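PDB 2O8R: polyphosphate kinase from Porphyromonas gingivalis, which probably catalyses the reversible transfer of the terminal phosphate of ATP onto a growing chain of inorganic polyphosphate, with magnesium as cofactor. Local coordinates for residues G534-M539 and G562-L567; I524-E529 and F603-K608; T202-S207 and P310-P315; K128-R133 and V193-L198. The protein carries 3 engineered substitutions. All coordinates share one frame; numbering follows the deposited sequence.

Contact 1: residues G534-M539 and G562-L567; sequences GKRGYM and GVEIDL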
loop_
_atom_site.group_PDB
_atom_site.type_symbol
_atom_site.label_atom_id
_atom_site.label_comp_id
_atom_site.label_asym_id
_atom_site.label_seq_id
_atom_site.Cartn_x
_atom_site.Cartn_y
_atom_site.Cartn_z
ATOM N N GLY A 534 -12.138 -35.830 46.273
ATOM C CA GLY A 534 -11.288 -36.955 45.898
ATOM C C GLY A 534 -11.325 -37.342 44.432
ATOM O O GLY A 534 -10.940 -38.464 44.078
ATOM N N LYS A 535 -11.787 -36.421 43.583
ATOM C CA LYS A 535 -11.762 -36.605 42.126
ATOM C C LYS A 535 -10.523 -35.928 41.543
ATOM O O LYS A 535 -9.897 -35.094 42.203
ATOM C CB LYS A 535 -13.012 -36.008 41.465
ATOM C CG LYS A 535 -14.343 -36.569 41.944
ATOM C CD LYS A 535 -15.495 -35.739 41.388
ATOM C CE LYS A 535 -16.676 -35.688 42.349
ATOM N NZ LYS A 535 -17.577 -34.509 42.122
ATOM N N ARG A 536 -10.179 -36.286 40.307
ATOM C CA ARG A 536 -9.065 -35.665 39.591
ATOM C C ARG A 536 -9.359 -34.192 39.305
ATOM O O ARG A 536 -10.499 -33.836 38.977
ATOM C CB ARG A 536 -8.770 -36.421 38.285
ATOM C CG ARG A 536 -7.591 -35.861 37.528
ATOM C CD ARG A 536 -6.876 -36.896 36.684
ATOM N NE ARG A 536 -5.687 -36.326 36.048
ATOM C CZ ARG A 536 -5.686 -35.681 34.879
ATOM N NH1 ARG A 536 -6.817 -35.519 34.200
ATOM N NH2 ARG A 536 -4.552 -35.198 34.381
ATOM N N GLY A 537 -8.343 -33.342 39.459
ATOM C CA GLY A 537 -8.461 -31.910 39.173
ATOM C C GLY A 537 -7.459 -31.472 38.125
ATOM O O GLY A 537 -6.258 -31.375 38.395
ATOM N N TYR A 538 -7.946 -31.202 36.920
ATOM C CA TYR A 538 -7.049 -30.873 35.812
ATOM C C TYR A 538 -7.501 -29.664 34.993
ATOM O O TYR A 538 -8.708 -29.426 34.820
ATOM C CB TYR A 538 -6.871 -32.090 34.902
ATOM C CG TYR A 538 -5.869 -31.869 33.810
ATOM C CD1 TYR A 538 -4.511 -31.726 34.108
ATOM C CD2 TYR A 538 -6.274 -31.780 32.476
ATOM C CE1 TYR A 538 -3.581 -31.514 33.116
ATOM C CE2 TYR A 538 -5.349 -31.567 31.469
ATOM C CZ TYR A 538 -4.007 -31.430 31.795
ATOM O OH TYR A 538 -3.088 -31.231 30.799
HETATM N N MSE A 539 -6.525 -28.899 34.500
HETATM C CA MSE A 539 -6.777 -27.749 33.621
HETATM C C MSE A 539 -5.755 -27.722 32.518
HETATM O O MSE A 539 -4.563 -27.951 32.754
HETATM C CB MSE A 539 -6.702 -26.435 34.389
HETATM C CG MSE A 539 -7.853 -26.241 35.341
HETATM SE SE MSE A 539 -7.924 -24.492 36.162
HETATM C CE MSE A 539 -6.567 -24.668 37.509
ATOM N N GLY A 562 -3.991 -29.143 45.135
ATOM C CA GLY A 562 -3.877 -30.405 44.424
ATOM C C GLY A 562 -4.416 -30.435 42.998
ATOM O O GLY A 562 -4.412 -31.498 42.364
ATOM N N VAL A 563 -4.878 -29.295 42.475
ATOM C CA VAL A 563 -5.263 -29.216 41.053
ATOM C C VAL A 563 -4.014 -29.132 40.156
ATOM O O VAL A 563 -3.151 -28.275 40.359
ATOM C CB VAL A 563 -6.228 -28.023 40.744
ATOM C CG1 VAL A 563 -6.698 -28.069 39.297
ATOM C CG2 VAL A 563 -7.437 -28.000 41.703
ATOM N N GLU A 564 -3.923 -30.036 39.180
ATOM C CA GLU A 564 -2.829 -30.054 38.199
ATOM C C GLU A 564 -3.102 -29.131 37.008
ATOM O O GLU A 564 -4.204 -29.129 36.439
ATOM C CB GLU A 564 -2.637 -31.459 37.657
ATOM C CG GLU A 564 -1.995 -32.435 38.599
ATOM C CD GLU A 564 -1.497 -33.671 37.870
ATOM O OE1 GLU A 564 -1.829 -33.842 36.669
ATOM O OE2 GLU A 564 -0.762 -34.462 38.498
ATOM N N ILE A 565 -2.090 -28.359 36.622
ATOM C CA ILE A 565 -2.255 -27.359 35.569
ATOM C C ILE A 565 -1.174 -27.401 34.468
ATOM O O ILE A 565 0.029 -27.296 34.749
ATOM C CB ILE A 565 -2.333 -25.920 36.157
ATOM C CG1 ILE A 565 -3.216 -25.873 37.412
ATOM C CG2 ILE A 565 -2.851 -24.951 35.106
ATOM C CD1 ILE A 565 -3.210 -24.543 38.137
ATOM N N ASP A 566 -1.618 -27.551 33.219
ATOM C CA ASP A 566 -0.761 -27.323 32.060
ATOM C C ASP A 566 -1.061 -25.977 31.402
ATOM O O ASP A 566 -2.164 -25.751 30.896
ATOM C CB ASP A 566 -0.947 -28.428 31.034
ATOM C CG ASP A 566 0.080 -29.518 31.161
ATOM O OD1 ASP A 566 1.290 -29.217 31.202
ATOM O OD2 ASP A 566 -0.329 -30.692 31.203
ATOM N N LEU A 567 -0.071 -25.092 31.419
ATOM C CA LEU A 567 -0.147 -23.806 30.750
ATOM C C LEU A 567 0.684 -23.853 29.493
ATOM O O LEU A 567 1.850 -24.228 29.538
ATOM C CB LEU A 567 0.415 -22.699 31.636
ATOM C CG LEU A 567 -0.449 -22.237 32.807
ATOM C CD1 LEU A 567 0.338 -21.306 33.703
ATOM C CD2 LEU A 567 -1.695 -21.543 32.302
#

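Contact 2: residues I524-E529 and F603-K608; sequences IEREIE and FHNGGK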
loop_
_atom_site.group_PDB
_atom_site.type_symbol
_atom_site.label_atom_id
_atom_site.label_comp_id
_atom_site.label_asym_id
_atom_site.label_seq_id
_atom_site.Cartn_x
_atom_site.Cartn_y
_atom_site.Cartn_z
ATOM N N ILE A 524 -12.587 -22.610 37.727
ATOM C CA ILE A 524 -11.375 -22.983 38.453
ATOM C C ILE A 524 -11.719 -23.552 39.820
ATOM O O ILE A 524 -11.154 -24.569 40.241
ATOM C CB ILE A 524 -10.411 -21.798 38.649
ATOM C CG1 ILE A 524 -9.876 -21.318 37.296
ATOM C CG2 ILE A 524 -9.257 -22.214 39.552
ATOM C CD1 ILE A 524 -9.108 -20.007 37.352
ATOM N N GLU A 525 -12.649 -22.884 40.500
ATOM C CA GLU A 525 -13.110 -23.307 41.807
ATOM C C GLU A 525 -13.668 -24.725 41.770
ATOM O O GLU A 525 -13.363 -25.541 42.641
ATOM C CB GLU A 525 -14.173 -22.358 42.349
ATOM C CG GLU A 525 -13.641 -21.107 43.007
ATOM C CD GLU A 525 -12.651 -21.377 44.123
ATOM O OE1 GLU A 525 -12.657 -22.478 44.720
ATOM O OE2 GLU A 525 -11.865 -20.461 44.416
ATOM N N ARG A 526 -14.473 -25.016 40.752
ATOM C CA ARG A 526 -15.073 -26.336 40.603
ATOM C C ARG A 526 -14.037 -27.454 40.590
ATOM O O ARG A 526 -14.291 -28.543 41.119
ATOM C CB ARG A 526 -15.937 -26.399 39.354
ATOM C CG ARG A 526 -16.532 -27.770 39.108
ATOM C CD ARG A 526 -17.656 -27.707 38.130
ATOM N NE ARG A 526 -17.175 -27.351 36.806
ATOM C CZ ARG A 526 -17.909 -27.421 35.705
ATOM N NH1 ARG A 526 -19.162 -27.852 35.771
ATOM N NH2 ARG A 526 -17.384 -27.069 34.541
ATOM N N GLU A 527 -12.872 -27.177 40.004
ATOM C CA GLU A 527 -11.772 -28.143 39.988
ATOM C C GLU A 527 -11.202 -28.292 41.381
ATOM O O GLU A 527 -10.849 -29.401 41.779
ATOM C CB GLU A 527 -10.654 -27.741 39.016
ATOM C CG GLU A 527 -11.082 -27.550 37.580
ATOM C CD GLU A 527 -11.442 -28.847 36.883
ATOM O OE1 GLU A 527 -10.696 -29.841 37.056
ATOM O OE2 GLU A 527 -12.470 -28.857 36.153
ATOM N N ILE A 528 -11.114 -27.182 42.120
ATOM C CA ILE A 528 -10.609 -27.244 43.497
ATOM C C ILE A 528 -11.494 -28.144 44.351
ATOM O O ILE A 528 -10.995 -29.039 45.032
ATOM C CB ILE A 528 -10.503 -25.858 44.168
ATOM C CG1 ILE A 528 -9.495 -24.971 43.439
ATOM C CG2 ILE A 528 -10.121 -26.011 45.645
ATOM C CD1 ILE A 528 -9.432 -23.580 43.996
ATOM N N GLU A 529 -12.803 -27.907 44.276
ATOM C CA GLU A 529 -13.805 -28.700 44.986
ATOM C C GLU A 529 -13.659 -30.178 44.688
ATOM O O GLU A 529 -13.556 -30.993 45.600
ATOM C CB GLU A 529 -15.210 -28.259 44.586
ATOM C CG GLU A 529 -15.511 -26.805 44.889
ATOM C CD GLU A 529 -16.570 -26.232 43.967
ATOM O OE1 GLU A 529 -17.589 -26.916 43.729
ATOM O OE2 GLU A 529 -16.385 -25.097 43.480
ATOM N N PHE A 603 -11.277 -27.383 31.076
ATOM C CA PHE A 603 -11.444 -27.787 32.467
ATOM C C PHE A 603 -11.944 -29.227 32.534
ATOM O O PHE A 603 -12.984 -29.557 31.952
ATOM C CB PHE A 603 -12.408 -26.846 33.177
ATOM C CG PHE A 603 -11.970 -25.396 33.167
ATOM C CD1 PHE A 603 -11.315 -24.852 34.262
ATOM C CD2 PHE A 603 -12.236 -24.573 32.072
ATOM C CE1 PHE A 603 -10.925 -23.519 34.267
ATOM C CE2 PHE A 603 -11.851 -23.245 32.075
ATOM C CZ PHE A 603 -11.192 -22.717 33.174
ATOM N N HIS A 604 -11.199 -30.081 33.235
ATOM C CA HIS A 604 -11.507 -31.515 33.309
ATOM C C HIS A 604 -12.895 -31.843 33.857
ATOM O O HIS A 604 -13.594 -32.698 33.294
ATOM C CB HIS A 604 -10.459 -32.255 34.126
ATOM C CG HIS A 604 -10.619 -33.741 34.095
ATOM N ND1 HIS A 604 -10.896 -34.433 32.934
ATOM C CD2 HIS A 604 -10.532 -34.668 35.078
ATOM C CE1 HIS A 604 -10.976 -35.723 33.204
ATOM N NE2 HIS A 604 -10.760 -35.893 34.497
ATOM N N ASN A 605 -13.279 -31.159 34.940
ATOM C CA ASN A 605 -14.566 -31.375 35.613
ATOM C C ASN A 605 -14.940 -32.854 35.793
ATOM O O ASN A 605 -15.969 -33.325 35.284
ATOM C CB ASN A 605 -15.670 -30.621 34.880
ATOM C CG ASN A 605 -16.986 -30.660 35.621
ATOM O OD1 ASN A 605 -17.020 -30.691 36.857
ATOM N ND2 ASN A 605 -18.083 -30.675 34.868
ATOM N N GLY A 606 -14.073 -33.592 36.482
ATOM C CA GLY A 606 -14.265 -35.025 36.696
ATOM C C GLY A 606 -14.072 -35.882 35.457
ATOM O O GLY A 606 -13.499 -36.970 35.523
ATOM N N GLY A 607 -14.552 -35.392 34.325
ATOM C CA GLY A 607 -14.514 -36.147 33.083
ATOM C C GLY A 607 -15.631 -35.685 32.169
ATOM O O GLY A 607 -15.753 -36.157 31.039
ATOM N N LYS A 608 -16.454 -34.769 32.678
ATOM C CA LYS A 608 -17.410 -34.039 31.860
ATOM C C LYS A 608 -16.708 -32.754 31.413
ATOM O O LYS A 608 -17.068 -31.657 31.857
ATOM C CB LYS A 608 -18.670 -33.708 32.669
ATOM C CG LYS A 608 -19.278 -34.878 33.439
ATOM C CD LYS A 608 -20.204 -34.383 34.547
ATOM C CE LYS A 608 -20.333 -35.391 35.689
ATOM N NZ LYS A 608 -21.324 -36.470 35.417
#

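Contact 3: residues T202-S207 and P310-P315; sequences TFYYYS and PNPFAP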
loop_
_atom_site.group_PDB
_atom_site.type_symbol
_atom_site.label_atom_id
_atom_site.label_comp_id
_atom_site.label_asym_id
_atom_site.label_seq_id
_atom_site.Cartn_x
_atom_site.Cartn_y
_atom_site.Cartn_z
ATOM N N THR A 202 30.341 -19.085 -8.175
ATOM C CA THR A 202 30.122 -19.935 -7.012
ATOM C C THR A 202 28.974 -19.422 -6.139
ATOM O O THR A 202 28.282 -20.199 -5.504
ATOM C CB THR A 202 31.408 -20.080 -6.178
ATOM O OG1 THR A 202 32.549 -20.069 -7.052
ATOM C CG2 THR A 202 31.389 -21.380 -5.392
ATOM N N PHE A 203 28.764 -18.110 -6.134
ATOM C CA PHE A 203 27.768 -17.494 -5.269
ATOM C C PHE A 203 26.850 -16.517 -5.985
ATOM O O PHE A 203 27.139 -16.023 -7.091
ATOM C CB PHE A 203 28.441 -16.699 -4.130
ATOM C CG PHE A 203 29.499 -17.455 -3.383
ATOM C CD1 PHE A 203 29.160 -18.502 -2.530
ATOM C CD2 PHE A 203 30.836 -17.108 -3.519
ATOM C CE1 PHE A 203 30.141 -19.204 -1.834
ATOM C CE2 PHE A 203 31.827 -17.799 -2.827
ATOM C CZ PHE A 203 31.478 -18.851 -1.981
ATOM N N TYR A 204 25.736 -16.250 -5.316
ATOM C CA TYR A 204 24.979 -15.027 -5.485
ATOM C C TYR A 204 25.575 -14.013 -4.508
ATOM O O TYR A 204 25.977 -14.374 -3.395
ATOM C CB TYR A 204 23.517 -15.275 -5.167
ATOM C CG TYR A 204 22.790 -16.005 -6.260
ATOM C CD1 TYR A 204 22.105 -15.301 -7.239
ATOM C CD2 TYR A 204 22.770 -17.392 -6.312
ATOM C CE1 TYR A 204 21.434 -15.952 -8.248
ATOM C CE2 TYR A 204 22.094 -18.059 -7.325
ATOM C CZ TYR A 204 21.436 -17.323 -8.296
ATOM O OH TYR A 204 20.758 -17.940 -9.320
ATOM N N TYR A 205 25.647 -12.753 -4.926
ATOM C CA TYR A 205 26.309 -11.743 -4.127
ATOM C C TYR A 205 25.332 -10.699 -3.644
ATOM O O TYR A 205 24.448 -10.278 -4.396
ATOM C CB TYR A 205 27.436 -11.094 -4.919
ATOM C CG TYR A 205 28.544 -12.067 -5.218
ATOM C CD1 TYR A 205 29.573 -12.283 -4.301
ATOM C CD2 TYR A 205 28.548 -12.798 -6.406
ATOM C CE1 TYR A 205 30.585 -13.194 -4.567
ATOM C CE2 TYR A 205 29.551 -13.700 -6.680
ATOM C CZ TYR A 205 30.566 -13.896 -5.759
ATOM O OH TYR A 205 31.558 -14.799 -6.047
ATOM N N TYR A 206 25.478 -10.295 -2.382
ATOM C CA TYR A 206 24.686 -9.194 -1.863
ATOM C C TYR A 206 25.520 -8.234 -1.045
ATOM O O TYR A 206 26.506 -8.616 -0.416
ATOM C CB TYR A 206 23.514 -9.715 -1.038
ATOM C CG TYR A 206 22.586 -10.581 -1.832
ATOM C CD1 TYR A 206 21.647 -10.014 -2.689
ATOM C CD2 TYR A 206 22.654 -11.971 -1.744
ATOM C CE1 TYR A 206 20.786 -10.801 -3.428
ATOM C CE2 TYR A 206 21.799 -12.774 -2.486
ATOM C CZ TYR A 206 20.869 -12.178 -3.329
ATOM O OH TYR A 206 20.018 -12.952 -4.075
ATOM N N SER A 207 25.105 -6.978 -1.055
ATOM C CA SER A 207 25.781 -5.951 -0.289
ATOM C C SER A 207 24.752 -5.144 0.447
ATOM O O SER A 207 23.662 -4.912 -0.084
ATOM C CB SER A 207 26.526 -5.019 -1.226
ATOM O OG SER A 207 27.651 -5.663 -1.769
ATOM N N PRO A 310 16.977 -11.403 -0.053
ATOM C CA PRO A 310 16.424 -12.324 -1.030
ATOM C C PRO A 310 16.993 -13.720 -0.878
ATOM O O PRO A 310 18.168 -13.859 -0.551
ATOM C CB PRO A 310 16.877 -11.732 -2.370
ATOM C CG PRO A 310 17.322 -10.350 -2.075
ATOM C CD PRO A 310 17.816 -10.371 -0.679
ATOM N N ASN A 311 16.151 -14.733 -1.083
ATOM C CA ASN A 311 16.601 -16.105 -1.269
ATOM C C ASN A 311 16.536 -16.446 -2.749
ATOM O O ASN A 311 15.473 -16.829 -3.243
ATOM C CB ASN A 311 15.714 -17.067 -0.484
ATOM C CG ASN A 311 16.040 -18.543 -0.747
ATOM O OD1 ASN A 311 16.996 -18.891 -1.449
ATOM N ND2 ASN A 311 15.236 -19.417 -0.167
ATOM N N PRO A 312 17.678 -16.342 -3.458
ATOM C CA PRO A 312 17.751 -16.653 -4.876
ATOM C C PRO A 312 17.603 -18.140 -5.197
ATOM O O PRO A 312 17.707 -18.516 -6.358
ATOM C CB PRO A 312 19.154 -16.197 -5.254
ATOM C CG PRO A 312 19.924 -16.366 -4.025
ATOM C CD PRO A 312 18.993 -15.938 -2.939
ATOM N N PHE A 313 17.367 -18.983 -4.197
ATOM C CA PHE A 313 17.076 -20.381 -4.479
ATOM C C PHE A 313 15.620 -20.721 -4.245
ATOM O O PHE A 313 15.294 -21.710 -3.608
ATOM C CB PHE A 313 18.027 -21.297 -3.734
ATOM C CG PHE A 313 19.431 -21.152 -4.196
ATOM C CD1 PHE A 313 19.795 -21.577 -5.462
ATOM C CD2 PHE A 313 20.377 -20.534 -3.404
ATOM C CE1 PHE A 313 21.082 -21.422 -5.915
ATOM C CE2 PHE A 313 21.671 -20.381 -3.850
ATOM C CZ PHE A 313 22.023 -20.821 -5.107
ATOM N N ALA A 314 14.765 -19.880 -4.817
ATOM C CA ALA A 314 13.314 -20.012 -4.779
ATOM C C ALA A 314 12.827 -20.794 -3.570
ATOM O O ALA A 314 13.032 -20.302 -2.458
ATOM C CB ALA A 314 12.766 -20.534 -6.105
ATOM N N PRO A 315 12.246 -22.015 -3.751
ATOM C CA PRO A 315 11.573 -22.638 -2.600
ATOM C C PRO A 315 12.509 -23.436 -1.693
ATOM O O PRO A 315 12.094 -23.930 -0.653
ATOM C CB PRO A 315 10.543 -23.570 -3.251
ATOM C CG PRO A 315 10.917 -23.662 -4.708
ATOM C CD PRO A 315 12.193 -22.908 -4.918
#

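Contact 4: residues K128-R133 and V193-L198; sequences KAYLRR and VELPRL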
loop_
_atom_site.group_PDB
_atom_site.type_symbol
_atom_site.label_atom_id
_atom_site.label_comp_id
_atom_site.label_asym_id
_atom_site.label_seq_id
_atom_site.Cartn_x
_atom_site.Cartn_y
_atom_site.Cartn_z
ATOM N N LYS A 128 33.274 -4.242 -8.272
ATOM C CA LYS A 128 33.709 -2.859 -8.037
ATOM C C LYS A 128 33.181 -1.884 -9.096
ATOM O O LYS A 128 32.580 -0.868 -8.760
ATOM C CB LYS A 128 35.232 -2.762 -7.959
ATOM C CG LYS A 128 35.841 -3.499 -6.776
ATOM C CD LYS A 128 37.351 -3.342 -6.724
ATOM C CE LYS A 128 37.779 -1.906 -6.463
ATOM N NZ LYS A 128 39.264 -1.803 -6.444
ATOM N N ALA A 129 33.397 -2.208 -10.368
ATOM C CA ALA A 129 32.923 -1.381 -11.473
ATOM C C ALA A 129 31.423 -1.160 -11.376
ATOM O O ALA A 129 30.943 -0.034 -11.493
ATOM C CB ALA A 129 33.263 -2.020 -12.782
ATOM N N TYR A 130 30.692 -2.240 -11.127
ATOM C CA TYR A 130 29.251 -2.163 -10.990
ATOM C C TYR A 130 28.822 -1.185 -9.896
ATOM O O TYR A 130 28.062 -0.258 -10.157
ATOM C CB TYR A 130 28.659 -3.540 -10.712
ATOM C CG TYR A 130 27.174 -3.476 -10.512
ATOM C CD1 TYR A 130 26.325 -3.343 -11.598
ATOM C CD2 TYR A 130 26.617 -3.512 -9.234
ATOM C CE1 TYR A 130 24.960 -3.275 -11.428
ATOM C CE2 TYR A 130 25.254 -3.440 -9.053
ATOM C CZ TYR A 130 24.426 -3.324 -10.157
ATOM O OH TYR A 130 23.058 -3.253 -10.006
ATOM N N LEU A 131 29.324 -1.398 -8.682
ATOM C CA LEU A 131 28.934 -0.605 -7.513
ATOM C C LEU A 131 29.293 0.858 -7.636
ATOM O O LEU A 131 28.527 1.718 -7.223
ATOM C CB LEU A 131 29.526 -1.193 -6.232
ATOM C CG LEU A 131 28.826 -2.501 -5.843
ATOM C CD1 LEU A 131 29.580 -3.290 -4.796
ATOM C CD2 LEU A 131 27.437 -2.176 -5.362
ATOM N N ARG A 132 30.448 1.136 -8.228
ATOM C CA ARG A 132 30.857 2.508 -8.498
ATOM C C ARG A 132 29.856 3.166 -9.429
ATOM O O ARG A 132 29.510 4.332 -9.244
ATOM C CB ARG A 132 32.264 2.544 -9.091
ATOM C CG ARG A 132 32.778 3.911 -9.419
ATOM C CD ARG A 132 34.286 3.962 -9.291
ATOM N NE ARG A 132 34.883 4.823 -10.313
ATOM C CZ ARG A 132 36.191 5.036 -10.452
ATOM N NH1 ARG A 132 37.064 4.466 -9.623
ATOM N NH2 ARG A 132 36.628 5.823 -11.427
ATOM N N ARG A 133 29.360 2.415 -10.408
ATOM C CA ARG A 133 28.353 2.977 -11.316
ATOM C C ARG A 133 27.079 3.198 -10.524
ATOM O O ARG A 133 26.521 4.303 -10.535
ATOM C CB ARG A 133 28.092 2.058 -12.513
ATOM C CG ARG A 133 27.684 2.769 -13.789
ATOM C CD ARG A 133 26.851 1.868 -14.701
ATOM N NE ARG A 133 25.434 1.901 -14.324
ATOM C CZ ARG A 133 24.818 1.008 -13.546
ATOM N NH1 ARG A 133 25.475 -0.033 -13.047
ATOM N NH2 ARG A 133 23.526 1.155 -13.271
ATOM N N VAL A 193 21.651 -5.134 -1.950
ATOM C CA VAL A 193 21.866 -4.860 -3.363
ATOM C C VAL A 193 22.582 -6.065 -3.964
ATOM O O VAL A 193 23.685 -6.414 -3.525
ATOM C CB VAL A 193 22.703 -3.560 -3.555
ATOM C CG1 VAL A 193 22.906 -3.214 -5.037
ATOM C CG2 VAL A 193 22.023 -2.410 -2.865
ATOM N N GLU A 194 21.931 -6.720 -4.931
ATOM C CA GLU A 194 22.506 -7.868 -5.632
ATOM C C GLU A 194 23.556 -7.395 -6.629
ATOM O O GLU A 194 23.381 -6.362 -7.275
ATOM C CB GLU A 194 21.420 -8.650 -6.361
ATOM C CG GLU A 194 21.845 -10.055 -6.848
ATOM C CD GLU A 194 20.849 -10.690 -7.834
ATOM O OE1 GLU A 194 19.981 -9.974 -8.392
ATOM O OE2 GLU A 194 20.948 -11.914 -8.062
ATOM N N LEU A 195 24.654 -8.140 -6.730
ATOM C CA LEU A 195 25.727 -7.830 -7.669
ATOM C C LEU A 195 25.656 -8.810 -8.825
ATOM O O LEU A 195 25.362 -9.985 -8.609
ATOM C CB LEU A 195 27.085 -7.939 -6.979
ATOM C CG LEU A 195 27.328 -7.051 -5.753
ATOM C CD1 LEU A 195 28.805 -6.955 -5.461
ATOM C CD2 LEU A 195 26.786 -5.677 -5.979
ATOM N N PRO A 196 25.909 -8.337 -10.061
ATOM C CA PRO A 196 25.740 -9.200 -11.244
ATOM C C PRO A 196 26.569 -10.492 -11.225
ATOM O O PRO A 196 27.638 -10.568 -10.607
ATOM C CB PRO A 196 26.124 -8.283 -12.410
ATOM C CG PRO A 196 25.884 -6.889 -11.877
ATOM C CD PRO A 196 26.333 -6.978 -10.440
ATOM N N ARG A 197 26.063 -11.504 -11.914
ATOM C CA ARG A 197 26.494 -12.865 -11.675
ATOM C C ARG A 197 26.514 -13.641 -12.978
ATOM O O ARG A 197 25.775 -13.325 -13.901
ATOM C CB ARG A 197 25.472 -13.503 -10.751
ATOM C CG ARG A 197 25.959 -14.666 -9.994
ATOM C CD ARG A 197 24.819 -15.578 -9.672
ATOM N NE ARG A 197 25.344 -16.903 -9.382
ATOM C CZ ARG A 197 24.924 -18.005 -9.980
ATOM N NH1 ARG A 197 23.941 -17.936 -10.876
ATOM N NH2 ARG A 197 25.472 -19.173 -9.668
ATOM N N LEU A 198 27.348 -14.669 -13.034
ATOM C CA LEU A 198 27.429 -15.565 -14.176
ATOM C C LEU A 198 27.089 -16.939 -13.670
ATOM O O LEU A 198 27.466 -17.263 -12.542
ATOM C CB LEU A 198 28.867 -15.648 -14.663
ATOM C CG LEU A 198 29.626 -14.424 -15.138
ATOM C CD1 LEU A 198 31.086 -14.829 -15.170
ATOM C CD2 LEU A 198 29.131 -13.968 -16.505
#

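Contact 1: residues G534-M539 and G562-L567
Y538 throws its ring toward D566 because CG stands trans to the backbone N (chi1 -175°), leaving the ring beside its own carbonyl carbon. The phenol runs along the neighbouring strand past CB of E564, and OH donates to OD2 of D566 at 2.8 Å, using the lone pair turned away from the other carboxylate oxygen. D566 OD2 also holds a salt bridge to R586, probably fixing the carboxylate. On the other face of the sheet the selenomethionine M539 bends at chi3 (-78°) and lays its CE 3.4 Å from CD1 of I565 and 3.8 Å from CG1 of V563. The parallel backbones are joined by hydrogen bonds from E564 N to G537 O (2.8 Å), M539 N to E564 O (3.0 Å) and D566 N to M539 O (3.0 Å). R536 NH2 makes a long salt bridge, 3.8 Å, to E564 OE1. Strands 538-543 and 564-569, joined through helix 549-560, form a beta-alpha-beta unit; A558 of that helix meets M539 and V563. Helix 516-532 packs on the M539 side, touching M539 through I524 and V563 through E527 and V531, and strand 585-589 continues the sheet beyond I565.

Contact 2: residues I524-E529 and F603-K608
E527 reaches from its helix to the backbone N of N605. CB leaves the helix neither toward the loop nor away from it; CG then comes to the edge of the F603 ring, near the ring plane, and a bend at chi2 (-71°) swings CD round toward the loop. At the tip OE2 accepts from N605 N at 2.7 Å through its syn lone pair and lies 3.6 Å from CB of F603. The other oxygen, OE1, passes 3.8 Å from CB of H604 and accepts from the backbone N of Y538, so one buried carboxylate ties the loop and a strand to the helix. From the preceding residue of the helix, the R526 guanidinium stacks on the N605 side-chain amide, their planes 19° apart, with ND2 over one face and 3.2 Å from NH1. This is stacking without a hydrogen bond between the two groups; the charge of R526 is met by a salt bridge to E610. I524 CG1 touches the edge of F603 at CE1, 3.9 Å away. Helix 516-532 is pinned to the turn joining antiparallel strands 600-603 and 610-614, while M539 of strand 538-543 packs against I524, E527 and F603.

Contact 3: residues T202-S207 and P310-P315
Two alternate tyrosines of strand 204-208, Y204 and Y206, point from one face of a small three-stranded sheet onto the proline-rich loop 310-315. P312 stands on the Y204 ring with its CB-CG side: CB sits 3.6 Å from the ring centroid, 8° off the normal, a CH-pi contact. The same ring presents its edge to the face of F313 in an offset edge-to-face pair, with the planes at 89° and CE2 of Y204 3.5 Å from CZ of F313. Next along the strand, Y206 receives P310 over one face, with CE1 of Y206 3.7 Å from CG of P310, and OH of Y206 lies 3.4 Å from CD of P312. No hydrogen bond crosses between the segments. The loop is shaped locally by an Asx turn, in which N311 OD1 accepts from F313 N at 2.8 Å. Strand 204-208 runs between strands 115-118 and 192-195; I115 of the former touches both Y206 and P312, and Y36 of helix 35-63 packs against N311 and P312.

Contact 4: residues K128-R133 and V193-L198
The Y130 ring carries P196 over one face, with CD of the proline 3.6 Å from the ring centroid and 12° off its normal, a CH-pi contact, and CG 3.6 Å from CD1 of the tyrosine. In the plane of the R133 guanidinium, at its edge, lies CD1 of the same Y130. L195 approaches the tyrosine ring obliquely, its CD2 3.9 Å from CD2 of Y130. With CG trans to the backbone N (chi1 178°), the ring is carried out from the helix until P196 lies over its face. This is helix-on-sheet packing: helix 125-139 lies against strand 192-195, an outermost strand of the three-stranded sheet; the axes of the short segments 128-133 and 193-195 approach to 9.8 Å, with their N-to-C directions 143° apart. L131, one residue on, meets L195 at about a right angle; CD2 of L131 is 3.6 Å from CD2 of L195, and the two CD1 atoms are 3.8 Å apart. I212 of helix 209-214 touches both L131 and V193, and H127 NE2 is hydrogen-bonded to the carbonyl O of P196.

Overall arrangement
The four contacts form two pairs on opposite sides of the chain's centre. Contacts 1 and 2, with centres about 8 Å apart, share one region of the second C-terminal domain: Y538 O probably accepts from H604 N at 3.0 Å, and M539 SE packs on F603 CE1 at 3.7 Å. Contacts 3 and 4 have centres about 14 Å apart and meet through neighbouring strands 204-208 and 192-195, where V193 N probably bonds to S207 O at 2.8 Å and R197 NE to F203 O at 3.0 Å. From contact 1 to contact 3 the nearest atoms are still about 32 Å apart. All four lie away from the predicted ATP and magnesium sites and from H439, the predicted phosphohistidine.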